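Local coordinates for protein intracellular serine protease (Bacillus licheniformis, PDB 4ZOQ) that probably acts as a subtilisin-like serine endopeptidase that cuts lanthipeptide precursors in a sequence-specific way, at residues 27-32 with 279-284; 37-42 with 293-298; 221-226 with 305-310. All coordinates share one frame; numbering follows the deposited sequence.

Contact 1: residues 27-32 with 279-284; sequences AKQTDS and APQVAG
Two buried glutamines, Q281 and Q29, join the helix that starts beside the predicted catalytic serine S276, as in the subtilisin fold, to the short N-terminal helix 24-30. Coming along 279-284, P280 has no N-H for the preceding turn, and the helix kinks here; its ring packs against helix 86-97 and N135. Q281 follows and faces helix 24-30. Its CB lies 3.6 Å from NE2 of Q29, and beyond CG the chain runs out extended (chi2 180°), which carries OE1 to the partner amide. There Q29 NE2 donates to Q281 OE1 over 3.1 Å at an N-H...O angle of 160°. The acceptor lies close to the amide plane of Q29, whereas the donor is tilted from the carbonyl plane of Q281, the two amides being turned 68° apart. Q281 NE2 donates to the backbone carbonyls of P226 and L277, and Q29 OE1 accepts from the N of A333. Next, V282 points away from helix 24-30 and touches A225. Each glutamine amide thus has its oxygen and nitrogen told apart by fixed backbone partners, so a flip of either would probably set like atoms against each other in a buried, uncharged link.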
loop_
_atom_site.group_PDB
_atom_site.type_symbol
_atom_site.label_atom_id
_atom_site.label_comp_id
_atom_site.label_asym_id
_atom_site.label_seq_id
_atom_site.Cartn_x
_atom_site.Cartn_y
_atom_site.Cartn_z
ATOM N N ALA B 27 7.042 7.492 -17.637
ATOM C CA ALA B 27 6.814 8.377 -18.781
ATOM C C ALA B 27 5.344 8.322 -19.198
ATOM O O ALA B 27 4.760 9.344 -19.548
ATOM C CB ALA B 27 7.720 8.013 -19.954
ATOM N N LYS B 28 4.749 7.131 -19.144
ATOM C CA LYS B 28 3.332 6.993 -19.461
ATOM C C LYS B 28 2.462 7.766 -18.467
ATOM O O LYS B 28 1.656 8.600 -18.851
ATOM C CB LYS B 28 2.944 5.518 -19.488
ATOM C CG LYS B 28 1.543 5.284 -19.934
ATOM C CD LYS B 28 1.163 3.806 -20.005
ATOM C CE LYS B 28 -0.198 3.660 -20.723
ATOM N NZ LYS B 28 -0.058 3.542 -22.208
ATOM N N GLN B 29 2.701 7.539 -17.182
ATOM C CA GLN B 29 1.950 8.181 -16.119
ATOM C C GLN B 29 2.000 9.725 -16.157
ATOM O O GLN B 29 0.962 10.397 -16.041
ATOM C CB GLN B 29 2.476 7.683 -14.774
ATOM C CG GLN B 29 2.026 6.279 -14.356
ATOM C CD GLN B 29 0.608 6.266 -13.764
ATOM O OE1 GLN B 29 -0.145 7.244 -13.887
ATOM N NE2 GLN B 29 0.266 5.187 -13.063
ATOM N N THR B 30 3.204 10.266 -16.360
ATOM C CA THR B 30 3.483 11.693 -16.211
ATOM C C THR B 30 3.532 12.459 -17.543
ATOM O O THR B 30 3.952 13.621 -17.565
ATOM C CB THR B 30 4.839 11.926 -15.486
ATOM O OG1 THR B 30 5.894 11.351 -16.269
ATOM C CG2 THR B 30 4.846 11.297 -14.091
ATOM N N ASP B 31 3.122 11.804 -18.630
ATOM C CA ASP B 31 3.196 12.352 -19.980
ATOM C C ASP B 31 4.641 12.817 -20.283
ATOM O O ASP B 31 4.897 14.012 -20.507
ATOM C CB ASP B 31 2.201 13.505 -20.186
ATOM C CG ASP B 31 2.069 13.912 -21.666
ATOM O OD1 ASP B 31 2.515 13.136 -22.552
ATOM O OD2 ASP B 31 1.503 14.995 -21.944
ATOM N N SER B 32 5.575 11.867 -20.249
ATOM C CA SER B 32 7.005 12.159 -20.399
ATOM C C SER B 32 7.466 13.240 -19.425
ATOM O O SER B 32 8.167 14.160 -19.816
ATOM C CB SER B 32 7.329 12.553 -21.839
ATOM O OG SER B 32 7.104 11.443 -22.696
ATOM N N ALA B 279 -0.167 -0.249 -6.969
ATOM C CA ALA B 279 -0.910 0.520 -5.971
ATOM C C ALA B 279 -0.275 1.887 -5.619
ATOM O O ALA B 279 -1.000 2.884 -5.556
ATOM C CB ALA B 279 -1.133 -0.310 -4.716
ATOM N N PRO B 280 1.051 1.938 -5.372
ATOM C CA PRO B 280 1.639 3.241 -5.034
ATOM C C PRO B 280 1.633 4.279 -6.173
ATOM O O PRO B 280 1.678 5.492 -5.882
ATOM C CB PRO B 280 3.085 2.891 -4.651
ATOM C CG PRO B 280 3.339 1.544 -5.220
ATOM C CD PRO B 280 2.017 0.844 -5.185
ATOM N N GLN B 281 1.531 3.824 -7.428
ATOM C CA GLN B 281 1.403 4.738 -8.546
ATOM C C GLN B 281 0.081 5.488 -8.447
ATOM O O GLN B 281 0.009 6.667 -8.751
ATOM C CB GLN B 281 1.517 4.015 -9.877
ATOM C CG GLN B 281 2.900 3.490 -10.152
ATOM C CD GLN B 281 2.986 2.767 -11.479
ATOM O OE1 GLN B 281 2.654 3.342 -12.532
ATOM N NE2 GLN B 281 3.419 1.496 -11.448
ATOM N N VAL B 282 -0.962 4.786 -8.035
ATOM C CA VAL B 282 -2.256 5.390 -7.788
ATOM C C VAL B 282 -2.216 6.260 -6.519
ATOM O O VAL B 282 -2.771 7.358 -6.490
ATOM C CB VAL B 282 -3.361 4.295 -7.666
ATOM C CG1 VAL B 282 -4.758 4.926 -7.499
ATOM C CG2 VAL B 282 -3.315 3.387 -8.875
ATOM N N ALA B 283 -1.561 5.772 -5.471
ATOM C CA ALA B 283 -1.421 6.570 -4.266
ATOM C C ALA B 283 -0.656 7.865 -4.596
ATOM O O ALA B 283 -1.073 8.963 -4.178
ATOM C CB ALA B 283 -0.720 5.785 -3.173
ATOM N N GLY B 284 0.425 7.731 -5.383
ATOM C CA GLY B 284 1.213 8.869 -5.827
ATOM C C GLY B 284 0.371 9.837 -6.635
ATOM O O GLY B 284 0.436 11.056 -6.428
#

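Contact 2: residues 37-42 with 293-298; sequences QIERGH and YRERHH
E295 reaches from the last turn of helix 275-297 to the imidazole of H42 and the carboxylate of E39. Its CB lies 3.7 Å from CE1 of H42, so the stem runs beside the ring. With CG anti to the backbone N (chi1 -168°) and the chain extended beyond it, CG passes the ring at 4.2 Å from H42 NE2, and CD comes near both the ring and E39. At the tip, OE2 accepts from H42 NE2 over 2.8 Å, a nearly straight bond (168°) that lies in the ring plane but meets the carboxylate from above its plane. The loop that carries H42 leads into strand 46-51 of the subtilase core, which ends at the predicted catalytic D51, and H42 N donates to OG of S291 in helix 275-297. E295 OE2 also stands 2.7 Å from E39 OE2, a pairing of two acceptors that a proton on one carboxyl, or a positive charge on the imidazole, might ease. At H42, an alanine would remove the imidazole and is likely to leave E295 OE2 without its N-H donor, still close to E39 OE2. The other oxygen of E39, OE1, accepts from G41 N of its own loop at 2.8 Å.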
loop_
_atom_site.group_PDB
_atom_site.type_symbol
_atom_site.label_atom_id
_atom_site.label_comp_id
_atom_site.label_asym_id
_atom_site.label_seq_id
_atom_site.Cartn_x
_atom_site.Cartn_y
_atom_site.Cartn_z
ATOM N N GLN B 37 6.055 19.847 -14.112
ATOM C CA GLN B 37 5.866 21.292 -14.183
ATOM C C GLN B 37 4.396 21.693 -14.032
ATOM O O GLN B 37 4.093 22.868 -14.007
ATOM C CB GLN B 37 6.486 21.870 -15.461
ATOM C CG GLN B 37 5.780 21.482 -16.719
ATOM C CD GLN B 37 6.314 22.184 -17.962
ATOM O OE1 GLN B 37 6.188 21.678 -19.067
ATOM N NE2 GLN B 37 6.761 23.406 -17.796
ATOM N N ILE B 38 3.497 20.716 -13.926
ATOM C CA ILE B 38 2.081 20.986 -13.683
ATOM C C ILE B 38 1.816 20.896 -12.180
ATOM O O ILE B 38 1.234 21.796 -11.584
ATOM C CB ILE B 38 1.157 19.977 -14.418
ATOM C CG1 ILE B 38 1.478 19.893 -15.922
ATOM C CG2 ILE B 38 -0.321 20.319 -14.177
ATOM C CD1 ILE B 38 1.298 21.203 -16.636
ATOM N N GLU B 39 2.248 19.800 -11.573
ATOM C CA GLU B 39 2.119 19.606 -10.146
ATOM C C GLU B 39 3.124 18.540 -9.746
ATOM O O GLU B 39 2.980 17.353 -10.051
ATOM C CB GLU B 39 0.687 19.215 -9.744
ATOM C CG GLU B 39 0.521 18.961 -8.233
ATOM C CD GLU B 39 0.924 20.183 -7.381
ATOM O OE1 GLU B 39 1.925 20.088 -6.633
ATOM O OE2 GLU B 39 0.245 21.225 -7.437
ATOM N N ARG B 40 4.100 18.971 -8.968
ATOM C CA ARG B 40 5.178 18.106 -8.553
ATOM C C ARG B 40 4.882 17.529 -7.176
ATOM O O ARG B 40 5.662 16.723 -6.667
ATOM C CB ARG B 40 6.490 18.897 -8.566
ATOM C CG ARG B 40 7.725 18.108 -8.946
ATOM C CD ARG B 40 8.924 19.037 -9.263
ATOM N NE ARG B 40 10.059 18.254 -9.740
ATOM C CZ ARG B 40 10.862 17.560 -8.934
ATOM N NH1 ARG B 40 10.662 17.586 -7.622
ATOM N NH2 ARG B 40 11.868 16.854 -9.426
ATOM N N GLY B 41 3.760 17.955 -6.576
ATOM C CA GLY B 41 3.397 17.537 -5.229
ATOM C C GLY B 41 3.801 18.505 -4.129
ATOM O O GLY B 41 4.782 19.252 -4.268
ATOM N N HIS B 42 3.041 18.512 -3.037
ATOM C CA HIS B 42 3.357 19.362 -1.882
ATOM C C HIS B 42 4.067 18.586 -0.797
ATOM O O HIS B 42 3.627 17.515 -0.423
ATOM C CB HIS B 42 2.094 20.029 -1.297
ATOM C CG HIS B 42 1.458 21.037 -2.209
ATOM N ND1 HIS B 42 0.342 21.770 -1.852
ATOM C CD2 HIS B 42 1.758 21.410 -3.474
ATOM C CE1 HIS B 42 -0.007 22.557 -2.849
ATOM N NE2 HIS B 42 0.831 22.353 -3.851
ATOM N N TYR B 293 -5.321 20.373 -5.890
ATOM C CA TYR B 293 -6.600 20.888 -5.406
ATOM C C TYR B 293 -6.389 21.888 -4.266
ATOM O O TYR B 293 -7.015 22.947 -4.224
ATOM C CB TYR B 293 -7.492 19.732 -4.936
ATOM C CG TYR B 293 -8.905 20.137 -4.597
ATOM C CD1 TYR B 293 -9.212 20.761 -3.386
ATOM C CD2 TYR B 293 -9.941 19.914 -5.510
ATOM C CE1 TYR B 293 -10.535 21.131 -3.077
ATOM C CE2 TYR B 293 -11.260 20.282 -5.226
ATOM C CZ TYR B 293 -11.548 20.887 -4.012
ATOM O OH TYR B 293 -12.842 21.255 -3.744
ATOM N N ARG B 294 -5.450 21.586 -3.387
ATOM C CA ARG B 294 -5.249 22.432 -2.217
ATOM C C ARG B 294 -4.615 23.734 -2.690
ATOM O O ARG B 294 -4.888 24.812 -2.175
ATOM C CB ARG B 294 -4.366 21.721 -1.215
ATOM C CG ARG B 294 -5.033 20.543 -0.537
ATOM C CD ARG B 294 -4.101 19.862 0.447
ATOM N NE ARG B 294 -3.916 20.683 1.630
ATOM C CZ ARG B 294 -3.152 20.350 2.660
ATOM N NH1 ARG B 294 -2.491 19.198 2.648
ATOM N NH2 ARG B 294 -3.046 21.182 3.697
ATOM N N GLU B 295 -3.815 23.621 -3.740
ATOM C CA GLU B 295 -3.169 24.778 -4.327
ATOM C C GLU B 295 -4.163 25.714 -5.001
ATOM O O GLU B 295 -4.006 26.936 -4.962
ATOM C CB GLU B 295 -2.118 24.326 -5.336
ATOM C CG GLU B 295 -1.199 25.433 -5.788
ATOM C CD GLU B 295 0.048 24.910 -6.459
ATOM O OE1 GLU B 295 0.647 25.679 -7.236
ATOM O OE2 GLU B 295 0.370 23.715 -6.280
ATOM N N ARG B 296 -5.212 25.148 -5.578
ATOM C CA ARG B 296 -6.138 25.966 -6.327
ATOM C C ARG B 296 -7.207 26.596 -5.420
ATOM O O ARG B 296 -7.712 27.672 -5.732
ATOM C CB ARG B 296 -6.805 25.146 -7.427
ATOM C CG ARG B 296 -5.868 24.806 -8.588
ATOM C CD ARG B 296 -6.655 24.201 -9.703
ATOM N NE ARG B 296 -5.852 23.883 -10.873
ATOM C CZ ARG B 296 -5.562 24.728 -11.852
ATOM N NH1 ARG B 296 -5.977 25.989 -11.783
ATOM N NH2 ARG B 296 -4.832 24.310 -12.886
ATOM N N HIS B 297 -7.575 25.921 -4.332
ATOM C CA HIS B 297 -8.714 26.373 -3.514
ATOM C C HIS B 297 -8.380 26.757 -2.048
ATOM O O HIS B 297 -9.197 27.353 -1.358
ATOM C CB HIS B 297 -9.786 25.259 -3.512
ATOM C CG HIS B 297 -10.143 24.738 -4.882
ATOM N ND1 HIS B 297 -11.032 25.368 -5.728
ATOM C CD2 HIS B 297 -9.736 23.620 -5.535
ATOM C CE1 HIS B 297 -11.134 24.675 -6.853
ATOM N NE2 HIS B 297 -10.361 23.607 -6.761
ATOM N N HIS B 298 -7.152 26.454 -1.623
ATOM C CA HIS B 298 -6.705 26.445 -0.227
ATOM C C HIS B 298 -7.737 25.819 0.710
ATOM O O HIS B 298 -7.941 26.248 1.837
ATOM C CB HIS B 298 -6.286 27.806 0.355
ATOM C CG HIS B 298 -5.010 28.359 -0.195
ATOM N ND1 HIS B 298 -4.730 29.704 -0.216
ATOM C CD2 HIS B 298 -4.071 27.796 -1.023
ATOM C CE1 HIS B 298 -3.560 29.894 -0.808
ATOM N NE2 HIS B 298 -3.185 28.771 -1.356
#

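Contact 3: residues 221-226 with 305-310; sequences IEFTAP and QVHHIL
H307 and E222 form the polar half of this contact, F223 and L310 the apolar half. H307 NE2 donates to E222 OE1 over 2.7 Å, with an N-H...O angle of 151°. The oxygen sits near the ring plane of the histidine and accepts the N-H through its syn lone pair, although the carboxylate is twisted well out of the plane of the imidazole. The bond from CA to CB of H307 points neither at the strand nor away from it, and it is the first torsion, with CG anti to the backbone N (chi1 -173°), that brings the ring across to the strand. F223 pushes its ring tip at the same helix: CZ lies 3.6 Å from CB of L310, and CE1 is equally near the carbonyl oxygen of L310. The two aromatic rings also approach each other, F223 CE2 lying over one face of H307 at 4.3 Å from NE2, but their planes stand 53° apart, an oblique meeting.

Neighbouring residues of a strand, E222 and F223 nevertheless both face the helix, because the backbone turns out of the extended form at E222. Farther out, strand 200-205 bonds to the backbones of E222 and F223, and V200 touches both side chains, while Y328 touches E222 and V331 touches F223. On the helical side, V306, I309 and L310 rest against I290, V289 and T285 of helix 275-297, which probably helps to set how helix 303-313 is turned. The strand and helix axes pass 10.8 Å apart, leaving room for one layer of side chains. Such a layer, between an outermost strand of a largely parallel central sheet and a helix packed on its face, is typical of the three-layer alpha/beta/alpha subtilisin fold.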
loop_
_atom_site.group_PDB
_atom_site.type_symbol
_atom_site.label_atom_id
_atom_site.label_comp_id
_atom_site.label_asym_id
_atom_site.label_seq_id
_atom_site.Cartn_x
_atom_site.Cartn_y
_atom_site.Cartn_z
ATOM N N ILE B 221 -11.598 -5.011 -7.609
ATOM C CA ILE B 221 -10.596 -4.232 -8.333
ATOM C C ILE B 221 -11.207 -2.893 -8.743
ATOM O O ILE B 221 -12.282 -2.876 -9.362
ATOM C CB ILE B 221 -10.126 -4.901 -9.604
ATOM C CG1 ILE B 221 -9.693 -6.351 -9.385
ATOM C CG2 ILE B 221 -9.018 -4.045 -10.255
ATOM C CD1 ILE B 221 -8.483 -6.538 -8.562
ATOM N N GLU B 222 -10.560 -1.785 -8.387
ATOM C CA GLU B 222 -11.087 -0.475 -8.746
ATOM C C GLU B 222 -10.277 0.215 -9.802
ATOM O O GLU B 222 -10.824 0.956 -10.630
ATOM C CB GLU B 222 -11.166 0.462 -7.543
ATOM C CG GLU B 222 -12.283 0.112 -6.626
ATOM C CD GLU B 222 -12.666 1.258 -5.751
ATOM O OE1 GLU B 222 -12.926 2.341 -6.317
ATOM O OE2 GLU B 222 -12.671 1.085 -4.512
ATOM N N PHE B 223 -8.967 0.004 -9.738
ATOM C CA PHE B 223 -8.068 0.610 -10.687
ATOM C C PHE B 223 -6.939 -0.337 -11.024
ATOM O O PHE B 223 -6.692 -1.333 -10.362
ATOM C CB PHE B 223 -7.454 1.895 -10.171
ATOM C CG PHE B 223 -8.429 2.971 -9.872
ATOM C CD1 PHE B 223 -9.022 3.693 -10.896
ATOM C CD2 PHE B 223 -8.706 3.313 -8.545
ATOM C CE1 PHE B 223 -9.896 4.706 -10.614
ATOM C CE2 PHE B 223 -9.575 4.328 -8.254
ATOM C CZ PHE B 223 -10.184 5.033 -9.288
ATOM N N THR B 224 -6.220 0.072 -12.042
ATOM C CA THR B 224 -5.065 -0.615 -12.518
ATOM C C THR B 224 -3.922 0.394 -12.703
ATOM O O THR B 224 -4.159 1.607 -12.831
ATOM C CB THR B 224 -5.506 -1.370 -13.808
ATOM O OG1 THR B 224 -5.648 -2.771 -13.523
ATOM C CG2 THR B 224 -4.618 -1.160 -14.918
ATOM N N ALA B 225 -2.681 -0.081 -12.636
ATOM C CA ALA B 225 -1.539 0.774 -12.962
ATOM C C ALA B 225 -0.414 -0.087 -13.557
ATOM O O ALA B 225 -0.383 -1.305 -13.349
ATOM C CB ALA B 225 -1.062 1.550 -11.735
ATOM N N PRO B 226 0.482 0.536 -14.342
ATOM C CA PRO B 226 1.517 -0.289 -14.985
ATOM C C PRO B 226 2.571 -0.872 -14.024
ATOM O O PRO B 226 3.523 -0.203 -13.624
ATOM C CB PRO B 226 2.161 0.689 -15.985
ATOM C CG PRO B 226 1.799 2.060 -15.517
ATOM C CD PRO B 226 0.459 1.917 -14.869
ATOM N N GLN B 305 -13.953 13.319 -3.452
ATOM C CA GLN B 305 -13.567 14.195 -4.543
ATOM C C GLN B 305 -12.333 13.682 -5.290
ATOM O O GLN B 305 -12.304 13.700 -6.516
ATOM C CB GLN B 305 -13.308 15.595 -4.029
ATOM C CG GLN B 305 -14.568 16.403 -3.873
ATOM C CD GLN B 305 -14.313 17.722 -3.175
ATOM O OE1 GLN B 305 -13.970 17.763 -1.989
ATOM N NE2 GLN B 305 -14.413 18.814 -3.933
ATOM N N VAL B 306 -11.326 13.228 -4.549
ATOM C CA VAL B 306 -10.109 12.704 -5.161
ATOM C C VAL B 306 -10.422 11.414 -5.906
ATOM O O VAL B 306 -9.990 11.234 -7.042
ATOM C CB VAL B 306 -9.011 12.474 -4.133
ATOM C CG1 VAL B 306 -7.752 11.994 -4.822
ATOM C CG2 VAL B 306 -8.741 13.772 -3.405
ATOM N N HIS B 307 -11.199 10.542 -5.269
ATOM C CA HIS B 307 -11.600 9.276 -5.873
ATOM C C HIS B 307 -12.340 9.535 -7.177
ATOM O O HIS B 307 -12.154 8.823 -8.181
ATOM C CB HIS B 307 -12.484 8.479 -4.908
ATOM C CG HIS B 307 -12.801 7.091 -5.376
ATOM N ND1 HIS B 307 -13.700 6.829 -6.392
ATOM C CD2 HIS B 307 -12.360 5.884 -4.947
ATOM C CE1 HIS B 307 -13.779 5.523 -6.582
ATOM N NE2 HIS B 307 -12.972 4.928 -5.723
ATOM N N HIS B 308 -13.171 10.572 -7.160
ATOM C CA HIS B 308 -13.939 10.951 -8.342
ATOM C C HIS B 308 -13.001 11.361 -9.488
ATOM O O HIS B 308 -13.186 10.959 -10.627
ATOM C CB HIS B 308 -14.923 12.088 -8.011
ATOM C CG HIS B 308 -15.802 12.462 -9.153
ATOM N ND1 HIS B 308 -16.921 11.737 -9.496
ATOM C CD2 HIS B 308 -15.685 13.439 -10.085
ATOM C CE1 HIS B 308 -17.474 12.266 -10.576
ATOM N NE2 HIS B 308 -16.743 13.300 -10.952
ATOM N N ILE B 309 -11.995 12.167 -9.182
ATOM C CA ILE B 309 -11.036 12.566 -10.196
ATOM C C ILE B 309 -10.267 11.340 -10.762
ATOM O O ILE B 309 -10.121 11.219 -11.980
ATOM C CB ILE B 309 -10.079 13.615 -9.630
ATOM C CG1 ILE B 309 -10.870 14.891 -9.366
ATOM C CG2 ILE B 309 -8.948 13.897 -10.613
ATOM C CD1 ILE B 309 -10.180 15.877 -8.483
ATOM N N LEU B 310 -9.837 10.420 -9.895
ATOM C CA LEU B 310 -9.151 9.198 -10.328
ATOM C C LEU B 310 -10.014 8.385 -11.240
ATOM O O LEU B 310 -9.562 7.894 -12.288
ATOM C CB LEU B 310 -8.759 8.326 -9.125
ATOM C CG LEU B 310 -7.686 8.952 -8.231
ATOM C CD1 LEU B 310 -7.419 8.170 -6.970
ATOM C CD2 LEU B 310 -6.396 9.050 -9.057
#

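From the N terminus, helix 24-30 and the loop at 37-42 provide the first halves of contacts 1 and 2, and strand 221-226 that of contact 3. The chain then closes all three in the same order: 279-284 reaches back to helix 24-30, 293-298 to the loop, and 305-310 to the strand. Every pair therefore crosses and none nests. Helix 275-297 serves contacts 1 and 2, their centres about 16 Å apart, and helix 303-313 follows with contact 3. The Q281 bond to strand 221-226 joins contacts 1 and 3, and a hydrogen bond between Y293 and Q305 joins contacts 2 and 3, tying N-terminal region, C-terminal helices and sheet edge together.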